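Putative uncharacterized protein (Archaeoglobus fulgidus, PDB 4KPP) probably exchanges protons for calcium ions across the membrane, as a transporter of the sodium/calcium exchanger family. Local coordinates at residues E315-F326 with R360-S371; L73-V81 with A250-E258. All blocks are in the same frame, centred on the assembly; numbering follows the deposited sequence.

Contact 1: residues E315-F326 with R360-S371; sequences EEVLLTAAQSLF and RYIISAIYIILS
Tyr367 is the knob at the tight centre of this contact, seated among Leu319, Ala322, Gln323 and Phe326. Its CG stands anti to the carbonyl carbon (chi1 -83°), carrying the ring alongside Gln323, whose CA lies 3.6 Å from the ring centroid in a CH-pi contact; Leu319 CD2 meets the edge 3.6 Å from Tyr367 CE2. Small Ala322 brings CB within 3.7 Å of Tyr367 CB, and the helix axes approach to 7.9 Å at 25°. Serine suits the close points: Ser364 OG bonds to Arg360 O and Ser371 OG to Tyr367 O, each 2.6 Å. With an alanine in place of Tyr367 the ring and hydroxyl are gone, which would probably leave a gap against Gln323 and cost the water on Gln323 NE2 a partner. The other end is looser and more exposed: Arg360 NH1 salt-bridges Glu315 OE1 through a weak hydrogen bond (3.0 Å, 123°), and water joins Glu315 OE2 to Tyr361 OH. A second salt bridge links Arg360 NE to buried Glu316 OE1 (3.5 Å). The chemistry implies an interlock of apolar and small polar side chains, satisfied within their helices or through water and Arg109 O, beside a network where Arg109 and Arg312 also hold Glu316.

Contact 2: residues L73-V81 with A250-E258; sequences LAVLPEYAV and APLASESPE
Ala74 meets Glu258 at the beginning of this antiparallel contact, its carbonyl O lying 4.1 Å from Glu258 CB. This small residue belongs to the turn that leads into helix 76-91. Val75, at the N-cap position, sets CG1 against the carboxylate of Glu258, 3.8 Å from CD. With CG of Glu258 anti to its own N (chi1 169°) and the chain extended beyond, that carboxylate extends past the valine, where Ser281 OG hydrogen-bonds to OE1. Pro77, acceptable in the first turn of a helix because no backbone N-H is needed there, packs CB at 4.0 Å from Ser254 CB. The nearest backbones belong to Glu78 and Ser254, whose CA atoms are 5.1 Å apart. A serine suits this close approach because its short side chain turns OG back to Ala250 O, a 3.2 Å bond within its own helix. Glu78 CB lies 3.5 Å from Glu255 OE1. A bend at chi2 (56°) brings the Glu78 carboxylate round, OE2 3.9 Å from Ser254 CB and 4.3 Å from the like-charged Glu255 OE1. Glu255 OE2 is held by Gln285. One turn on, Val81 CG1 meets Ala250 CB, a modest apolar finish. No hydrogen bond spans the segments. The chemistry implies small residues at the close backbone approaches with buried glutamates between them, consistent with the acidic ion pathway at the centre of such transporters.

How the contacts relate
From the N terminus, contact 2 opens first: residues 73-81 wait through 168 intervening residues, mostly helical, before 250-258 close the loop. That closure joins helix 76-91 to helix 242-267, and so the two sodium/calcium exchanger regions of the sequence, close to the centre of the chain. Contact 1 opens only afterwards, at 315-326, and closes at 360-371 after a shorter excursion that includes helix 338-353. The two are in series, neither nested nor crossed. Their centres lie 24 Å apart and they do not touch, but helix 96-127 packs against both. Contact 1 ties helix 311-331 to helix 357-377 farther out, with Phe326 near calcium ligand Ile330.

Contact 1: residues E315-F326 with R360-S371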
loop_
_atom_site.group_PDB
_atom_site.type_symbol
_atom_site.label_atom_id
_atom_site.label_comp_id
_atom_site.label_asym_id
_atom_site.label_seq_id
_atom_site.Cartn_x
_atom_site.Cartn_y
_atom_site.Cartn_z
ATOM N N GLU A 315 -10.540 -4.544 -16.995
ATOM C CA GLU A 315 -10.221 -3.183 -17.400
ATOM C C GLU A 315 -9.523 -2.449 -16.262
ATOM O O GLU A 315 -8.593 -1.679 -16.494
ATOM C CB GLU A 315 -11.491 -2.432 -17.816
ATOM C CG GLU A 315 -12.183 -3.009 -19.039
ATOM C CD GLU A 315 -13.668 -2.692 -19.082
ATOM O OE1 GLU A 315 -14.139 -1.899 -18.241
ATOM O OE2 GLU A 315 -14.367 -3.244 -19.956
ATOM N N GLU A 316 -9.971 -2.693 -15.032
ATOM C CA GLU A 316 -9.377 -2.056 -13.860
ATOM C C GLU A 316 -7.928 -2.483 -13.676
ATOM O O GLU A 316 -7.064 -1.659 -13.373
ATOM C CB GLU A 316 -10.181 -2.370 -12.595
ATOM C CG GLU A 316 -11.580 -1.773 -12.570
ATOM C CD GLU A 316 -11.577 -0.255 -12.502
ATOM O OE1 GLU A 316 -12.593 0.354 -12.895
ATOM O OE2 GLU A 316 -10.571 0.331 -12.046
ATOM N N VAL A 317 -7.669 -3.775 -13.860
ATOM C CA VAL A 317 -6.318 -4.311 -13.735
ATOM C C VAL A 317 -5.429 -3.769 -14.846
ATOM O O VAL A 317 -4.287 -3.376 -14.602
ATOM C CB VAL A 317 -6.320 -5.855 -13.762
ATOM C CG1 VAL A 317 -4.905 -6.404 -13.906
ATOM C CG2 VAL A 317 -6.984 -6.402 -12.510
ATOM N N LEU A 318 -5.966 -3.739 -16.064
ATOM C CA LEU A 318 -5.260 -3.190 -17.218
ATOM C C LEU A 318 -4.910 -1.719 -16.990
ATOM O O LEU A 318 -3.787 -1.287 -17.258
ATOM C CB LEU A 318 -6.112 -3.347 -18.481
ATOM C CG LEU A 318 -5.661 -2.619 -19.750
ATOM C CD1 LEU A 318 -4.274 -3.075 -20.173
ATOM C CD2 LEU A 318 -6.669 -2.828 -20.871
ATOM N N LEU A 319 -5.879 -0.963 -16.480
ATOM C CA LEU A 319 -5.690 0.452 -16.182
ATOM C C LEU A 319 -4.603 0.611 -15.127
ATOM O O LEU A 319 -3.748 1.492 -15.231
ATOM C CB LEU A 319 -6.999 1.060 -15.667
ATOM C CG LEU A 319 -7.367 2.521 -15.962
ATOM C CD1 LEU A 319 -8.591 2.918 -15.147
ATOM C CD2 LEU A 319 -6.222 3.487 -15.704
ATOM N N THR A 320 -4.645 -0.249 -14.113
ATOM C CA THR A 320 -3.686 -0.196 -13.014
ATOM C C THR A 320 -2.289 -0.554 -13.497
ATOM O O THR A 320 -1.306 0.068 -13.098
ATOM C CB THR A 320 -4.084 -1.148 -11.873
ATOM O OG1 THR A 320 -5.453 -0.923 -11.516
ATOM C CG2 THR A 320 -3.203 -0.915 -10.658
ATOM N N ALA A 321 -2.208 -1.563 -14.359
ATOM C CA ALA A 321 -0.938 -1.972 -14.941
ATOM C C ALA A 321 -0.382 -0.856 -15.821
ATOM O O ALA A 321 0.823 -0.600 -15.831
ATOM C CB ALA A 321 -1.114 -3.240 -15.745
ATOM N N ALA A 322 -1.274 -0.194 -16.553
ATOM C CA ALA A 322 -0.896 0.911 -17.423
ATOM C C ALA A 322 -0.328 2.073 -16.618
ATOM O O ALA A 322 0.713 2.628 -16.972
ATOM C CB ALA A 322 -2.087 1.368 -18.256
ATOM N N GLN A 323 -1.014 2.433 -15.536
ATOM C CA GLN A 323 -0.535 3.481 -14.643
ATOM C C GLN A 323 0.814 3.107 -14.041
ATOM O O GLN A 323 1.666 3.968 -13.819
ATOM C CB GLN A 323 -1.536 3.735 -13.515
ATOM C CG GLN A 323 -1.147 4.898 -12.610
ATOM C CD GLN A 323 -1.824 4.840 -11.255
ATOM O OE1 GLN A 323 -2.012 3.764 -10.690
ATOM N NE2 GLN A 323 -2.196 5.999 -10.727
ATOM N N SER A 324 0.999 1.816 -13.779
ATOM C CA SER A 324 2.221 1.326 -13.148
ATOM C C SER A 324 3.400 1.342 -14.113
ATOM O O SER A 324 4.541 1.550 -13.703
ATOM C CB SER A 324 2.007 -0.080 -12.583
ATOM O OG SER A 324 0.932 -0.090 -11.661
ATOM N N LEU A 325 3.118 1.118 -15.393
ATOM C CA LEU A 325 4.134 1.222 -16.430
ATOM C C LEU A 325 4.633 2.660 -16.490
ATOM O O LEU A 325 5.838 2.918 -16.518
ATOM C CB LEU A 325 3.545 0.837 -17.786
ATOM C CG LEU A 325 4.410 0.001 -18.731
ATOM C CD1 LEU A 325 4.039 0.281 -20.188
ATOM C CD2 LEU A 325 5.897 0.227 -18.485
ATOM N N PHE A 326 3.688 3.592 -16.507
ATOM C CA PHE A 326 3.999 5.011 -16.534
ATOM C C PHE A 326 4.759 5.437 -15.279
ATOM O O PHE A 326 5.641 6.297 -15.337
ATOM C CB PHE A 326 2.711 5.820 -16.690
ATOM C CG PHE A 326 2.935 7.293 -16.840
ATOM C CD1 PHE A 326 3.698 7.786 -17.887
ATOM C CD2 PHE A 326 2.374 8.188 -15.941
ATOM C CE1 PHE A 326 3.905 9.151 -18.030
ATOM C CE2 PHE A 326 2.573 9.546 -16.078
ATOM C CZ PHE A 326 3.340 10.031 -17.123
ATOM N N ARG A 360 -11.650 4.405 -19.370
ATOM C CA ARG A 360 -10.697 3.425 -18.859
ATOM C C ARG A 360 -9.713 3.006 -19.948
ATOM O O ARG A 360 -8.512 2.885 -19.698
ATOM C CB ARG A 360 -11.419 2.198 -18.293
ATOM C CG ARG A 360 -12.400 2.509 -17.173
ATOM C CD ARG A 360 -13.000 1.234 -16.586
ATOM N NE ARG A 360 -14.201 1.501 -15.797
ATOM C CZ ARG A 360 -15.430 1.144 -16.158
ATOM N NH1 ARG A 360 -15.627 0.489 -17.293
ATOM N NH2 ARG A 360 -16.462 1.431 -15.377
ATOM N N TYR A 361 -10.222 2.798 -21.158
ATOM C CA TYR A 361 -9.363 2.426 -22.279
ATOM C C TYR A 361 -8.525 3.597 -22.784
ATOM O O TYR A 361 -7.359 3.424 -23.142
ATOM C CB TYR A 361 -10.182 1.820 -23.421
ATOM C CG TYR A 361 -10.493 0.351 -23.232
ATOM C CD1 TYR A 361 -9.551 -0.624 -23.535
ATOM C CD2 TYR A 361 -11.730 -0.061 -22.752
ATOM C CE1 TYR A 361 -9.831 -1.969 -23.367
ATOM C CE2 TYR A 361 -12.019 -1.405 -22.580
ATOM C CZ TYR A 361 -11.066 -2.354 -22.889
ATOM O OH TYR A 361 -11.348 -3.689 -22.718
ATOM N N ILE A 362 -9.119 4.787 -22.804
ATOM C CA ILE A 362 -8.411 5.982 -23.246
ATOM C C ILE A 362 -7.226 6.290 -22.334
ATOM O O ILE A 362 -6.106 6.486 -22.806
ATOM C CB ILE A 362 -9.349 7.209 -23.326
ATOM C CG1 ILE A 362 -10.279 7.089 -24.534
ATOM C CG2 ILE A 362 -8.543 8.496 -23.422
ATOM C CD1 ILE A 362 -11.320 8.190 -24.615
ATOM N N ILE A 363 -7.480 6.322 -21.029
ATOM C CA ILE A 363 -6.435 6.602 -20.050
ATOM C C ILE A 363 -5.381 5.493 -20.033
ATOM O O ILE A 363 -4.192 5.764 -19.871
ATOM C CB ILE A 363 -7.014 6.813 -18.634
ATOM C CG1 ILE A 363 -8.065 7.924 -18.648
ATOM C CG2 ILE A 363 -5.914 7.166 -17.649
ATOM C CD1 ILE A 363 -7.523 9.267 -19.072
ATOM N N SER A 364 -5.820 4.248 -20.210
ATOM C CA SER A 364 -4.890 3.128 -20.339
ATOM C C SER A 364 -3.943 3.355 -21.511
ATOM O O SER A 364 -2.727 3.217 -21.370
ATOM C CB SER A 364 -5.633 1.804 -20.534
ATOM O OG SER A 364 -6.381 1.448 -19.388
ATOM N N ALA A 365 -4.509 3.705 -22.663
ATOM C CA ALA A 365 -3.724 3.975 -23.865
ATOM C C ALA A 365 -2.739 5.120 -23.647
ATOM O O ALA A 365 -1.585 5.045 -24.067
ATOM C CB ALA A 365 -4.640 4.278 -25.044
ATOM N N ILE A 366 -3.197 6.176 -22.982
ATOM C CA ILE A 366 -2.356 7.341 -22.726
ATOM C C ILE A 366 -1.172 7.007 -21.813
ATOM O O ILE A 366 -0.038 7.396 -22.096
ATOM C CB ILE A 366 -3.180 8.519 -22.152
ATOM C CG1 ILE A 366 -4.196 9.001 -23.191
ATOM C CG2 ILE A 366 -2.271 9.665 -21.740
ATOM C CD1 ILE A 366 -4.989 10.219 -22.771
ATOM N N TYR A 367 -1.438 6.281 -20.730
ATOM C CA TYR A 367 -0.387 5.812 -19.832
ATOM C C TYR A 367 0.695 5.070 -20.605
ATOM O O TYR A 367 1.880 5.367 -20.478
ATOM C CB TYR A 367 -0.968 4.868 -18.781
ATOM C CG TYR A 367 -1.592 5.543 -17.582
ATOM C CD1 TYR A 367 -1.020 6.673 -17.012
ATOM C CD2 TYR A 367 -2.749 5.036 -17.010
ATOM C CE1 TYR A 367 -1.589 7.281 -15.906
ATOM C CE2 TYR A 367 -3.323 5.632 -15.910
ATOM C CZ TYR A 367 -2.743 6.755 -15.361
ATOM O OH TYR A 367 -3.327 7.344 -14.264
ATOM N N ILE A 368 0.267 4.101 -21.408
ATOM C CA ILE A 368 1.183 3.263 -22.168
ATOM C C ILE A 368 1.942 4.061 -23.222
ATOM O O ILE A 368 3.162 3.943 -23.340
ATOM C CB ILE A 368 0.438 2.097 -22.845
ATOM C CG1 ILE A 368 -0.180 1.178 -21.787
ATOM C CG2 ILE A 368 1.377 1.313 -23.748
ATOM C CD1 ILE A 368 -1.018 0.051 -22.366
ATOM N N ILE A 369 1.218 4.876 -23.982
ATOM C CA ILE A 369 1.832 5.641 -25.061
ATOM C C ILE A 369 2.788 6.709 -24.523
ATOM O O ILE A 369 3.825 6.969 -25.122
ATOM C CB ILE A 369 0.768 6.237 -26.013
ATOM C CG1 ILE A 369 0.051 5.109 -26.759
ATOM C CG2 ILE A 369 1.397 7.195 -27.009
ATOM C CD1 ILE A 369 -1.062 5.577 -27.661
ATOM N N LEU A 370 2.452 7.303 -23.380
ATOM C CA LEU A 370 3.363 8.233 -22.706
ATOM C C LEU A 370 4.627 7.529 -22.220
ATOM O O LEU A 370 5.706 8.119 -22.196
ATOM C CB LEU A 370 2.681 8.910 -21.514
ATOM C CG LEU A 370 1.726 10.074 -21.784
ATOM C CD1 LEU A 370 1.116 10.558 -20.479
ATOM C CD2 LEU A 370 2.450 11.207 -22.488
ATOM N N SER A 371 4.484 6.268 -21.827
ATOM C CA SER A 371 5.596 5.500 -21.275
ATOM C C SER A 371 6.682 5.201 -22.302
ATOM O O SER A 371 7.871 5.299 -22.003
ATOM C CB SER A 371 5.086 4.183 -20.687
ATOM O OG SER A 371 4.177 4.417 -19.630
HETATM O O HOH W 1 -13.351 -4.884 -21.816
HETATM O O HOH W 2 -1.678 8.212 -11.951
#

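Contact 2: residues L73-V81 with A250-E258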
loop_
_atom_site.group_PDB
_atom_site.type_symbol
_atom_site.label_atom_id
_atom_site.label_comp_id
_atom_site.label_asym_id
_atom_site.label_seq_id
_atom_site.Cartn_x
_atom_site.Cartn_y
_atom_site.Cartn_z
ATOM N N LEU A 73 4.412 -3.459 6.607
ATOM C CA LEU A 73 3.693 -3.365 7.872
ATOM C C LEU A 73 2.913 -2.056 7.973
ATOM O O LEU A 73 1.943 -1.960 8.723
ATOM C CB LEU A 73 4.658 -3.513 9.054
ATOM C CG LEU A 73 5.376 -4.863 9.203
ATOM C CD1 LEU A 73 6.440 -4.799 10.286
ATOM C CD2 LEU A 73 4.388 -5.987 9.496
ATOM N N ALA A 74 3.333 -1.058 7.201
ATOM C CA ALA A 74 2.670 0.245 7.186
ATOM C C ALA A 74 1.323 0.222 6.454
ATOM O O ALA A 74 0.520 1.146 6.593
ATOM C CB ALA A 74 3.587 1.302 6.582
ATOM N N VAL A 75 1.083 -0.825 5.669
ATOM C CA VAL A 75 -0.156 -0.935 4.899
ATOM C C VAL A 75 -0.922 -2.217 5.217
ATOM O O VAL A 75 -1.665 -2.736 4.389
ATOM C CB VAL A 75 0.094 -0.821 3.379
ATOM C CG1 VAL A 75 0.605 0.569 3.034
ATOM C CG2 VAL A 75 1.074 -1.889 2.904
ATOM N N LEU A 76 -0.728 -2.717 6.431
ATOM C CA LEU A 76 -1.464 -3.879 6.922
ATOM C C LEU A 76 -2.996 -3.729 6.864
ATOM O O LEU A 76 -3.688 -4.696 6.544
ATOM C CB LEU A 76 -1.003 -4.246 8.337
ATOM C CG LEU A 76 -0.653 -5.713 8.589
ATOM C CD1 LEU A 76 0.268 -6.249 7.499
ATOM C CD2 LEU A 76 -0.011 -5.881 9.963
ATOM N N PRO A 77 -3.536 -2.532 7.185
ATOM C CA PRO A 77 -4.989 -2.387 7.041
ATOM C C PRO A 77 -5.490 -2.672 5.625
ATOM O O PRO A 77 -6.605 -3.166 5.460
ATOM C CB PRO A 77 -5.222 -0.917 7.389
ATOM C CG PRO A 77 -4.143 -0.592 8.343
ATOM C CD PRO A 77 -2.949 -1.373 7.886
ATOM N N GLU A 78 -4.679 -2.375 4.618
ATOM C CA GLU A 78 -5.083 -2.651 3.247
ATOM C C GLU A 78 -5.151 -4.154 2.989
ATOM O O GLU A 78 -6.071 -4.639 2.326
ATOM C CB GLU A 78 -4.148 -1.973 2.243
ATOM C CG GLU A 78 -4.330 -2.453 0.805
ATOM C CD GLU A 78 -5.759 -2.294 0.289
ATOM O OE1 GLU A 78 -6.150 -3.055 -0.624
ATOM O OE2 GLU A 78 -6.489 -1.407 0.779
ATOM N N TYR A 79 -4.178 -4.889 3.517
ATOM C CA TYR A 79 -4.172 -6.338 3.370
ATOM C C TYR A 79 -5.344 -6.971 4.106
ATOM O O TYR A 79 -5.923 -7.950 3.639
ATOM C CB TYR A 79 -2.845 -6.934 3.854
ATOM C CG TYR A 79 -1.728 -6.773 2.854
ATOM C CD1 TYR A 79 -1.109 -5.544 2.669
ATOM C CD2 TYR A 79 -1.296 -7.849 2.087
ATOM C CE1 TYR A 79 -0.094 -5.389 1.749
ATOM C CE2 TYR A 79 -0.279 -7.705 1.167
ATOM C CZ TYR A 79 0.320 -6.473 1.003
ATOM O OH TYR A 79 1.333 -6.319 0.087
ATOM N N ALA A 80 -5.697 -6.399 5.252
ATOM C CA ALA A 80 -6.773 -6.945 6.071
ATOM C C ALA A 80 -8.145 -6.676 5.462
ATOM O O ALA A 80 -9.004 -7.556 5.449
ATOM C CB ALA A 80 -6.696 -6.393 7.482
ATOM N N VAL A 81 -8.344 -5.461 4.960
ATOM C CA VAL A 81 -9.600 -5.099 4.309
ATOM C C VAL A 81 -9.773 -5.836 2.983
ATOM O O VAL A 81 -10.832 -6.409 2.716
ATOM C CB VAL A 81 -9.707 -3.574 4.075
ATOM C CG1 VAL A 81 -10.910 -3.246 3.195
ATOM C CG2 VAL A 81 -9.794 -2.834 5.404
ATOM N N ALA A 250 -12.580 2.869 0.944
ATOM C CA ALA A 250 -11.893 1.884 1.780
ATOM C C ALA A 250 -10.358 1.977 1.748
ATOM O O ALA A 250 -9.726 1.934 2.801
ATOM C CB ALA A 250 -12.372 0.457 1.464
ATOM N N PRO A 251 -9.750 2.096 0.552
ATOM C CA PRO A 251 -8.289 2.232 0.575
ATOM C C PRO A 251 -7.832 3.564 1.166
ATOM O O PRO A 251 -6.733 3.640 1.718
ATOM C CB PRO A 251 -7.906 2.161 -0.907
ATOM C CG PRO A 251 -9.020 1.442 -1.551
ATOM C CD PRO A 251 -10.248 1.889 -0.820
ATOM N N LEU A 252 -8.666 4.595 1.051
ATOM C CA LEU A 252 -8.330 5.905 1.595
ATOM C C LEU A 252 -8.106 5.793 3.097
ATOM O O LEU A 252 -7.189 6.398 3.646
ATOM C CB LEU A 252 -9.439 6.916 1.300
ATOM C CG LEU A 252 -9.028 8.388 1.388
ATOM C CD1 LEU A 252 -8.083 8.757 0.250
ATOM C CD2 LEU A 252 -10.245 9.300 1.401
ATOM N N ALA A 253 -8.938 4.993 3.754
ATOM C CA ALA A 253 -8.807 4.770 5.186
ATOM C C ALA A 253 -7.621 3.866 5.514
ATOM O O ALA A 253 -7.100 3.891 6.629
ATOM C CB ALA A 253 -10.093 4.184 5.748
ATOM N N SER A 254 -7.199 3.066 4.539
ATOM C CA SER A 254 -6.098 2.129 4.745
ATOM C C SER A 254 -4.745 2.757 4.406
ATOM O O SER A 254 -3.731 2.424 5.016
ATOM C CB SER A 254 -6.311 0.854 3.918
ATOM O OG SER A 254 -7.528 0.205 4.259
ATOM N N GLU A 255 -4.739 3.666 3.433
ATOM C CA GLU A 255 -3.498 4.275 2.964
ATOM C C GLU A 255 -3.207 5.617 3.643
ATOM O O GLU A 255 -2.114 6.167 3.499
ATOM C CB GLU A 255 -3.527 4.449 1.441
ATOM C CG GLU A 255 -3.820 3.175 0.651
ATOM C CD GLU A 255 -2.651 2.202 0.618
ATOM O OE1 GLU A 255 -2.880 1.000 0.870
ATOM O OE2 GLU A 255 -1.512 2.632 0.329
ATOM N N SER A 256 -4.184 6.141 4.377
ATOM C CA SER A 256 -4.010 7.405 5.102
ATOM C C SER A 256 -2.892 7.427 6.160
ATOM O O SER A 256 -2.103 8.374 6.189
ATOM C CB SER A 256 -5.332 7.876 5.719
ATOM O OG SER A 256 -6.242 8.284 4.714
ATOM N N PRO A 257 -2.832 6.410 7.046
ATOM C CA PRO A 257 -1.760 6.437 8.049
ATOM C C PRO A 257 -0.379 6.426 7.407
ATOM O O PRO A 257 0.535 7.095 7.891
ATOM C CB PRO A 257 -1.980 5.139 8.831
ATOM C CG PRO A 257 -3.436 4.861 8.681
ATOM C CD PRO A 257 -3.767 5.292 7.285
ATOM N N GLU A 258 -0.246 5.672 6.322
ATOM C CA GLU A 258 0.992 5.620 5.555
ATOM C C GLU A 258 1.326 6.985 4.958
ATOM O O GLU A 258 2.485 7.399 4.941
ATOM C CB GLU A 258 0.865 4.587 4.437
ATOM C CG GLU A 258 1.986 4.622 3.420
ATOM C CD GLU A 258 1.537 4.115 2.068
ATOM O OE1 GLU A 258 2.391 3.654 1.283
ATOM O OE2 GLU A 258 0.323 4.186 1.789
#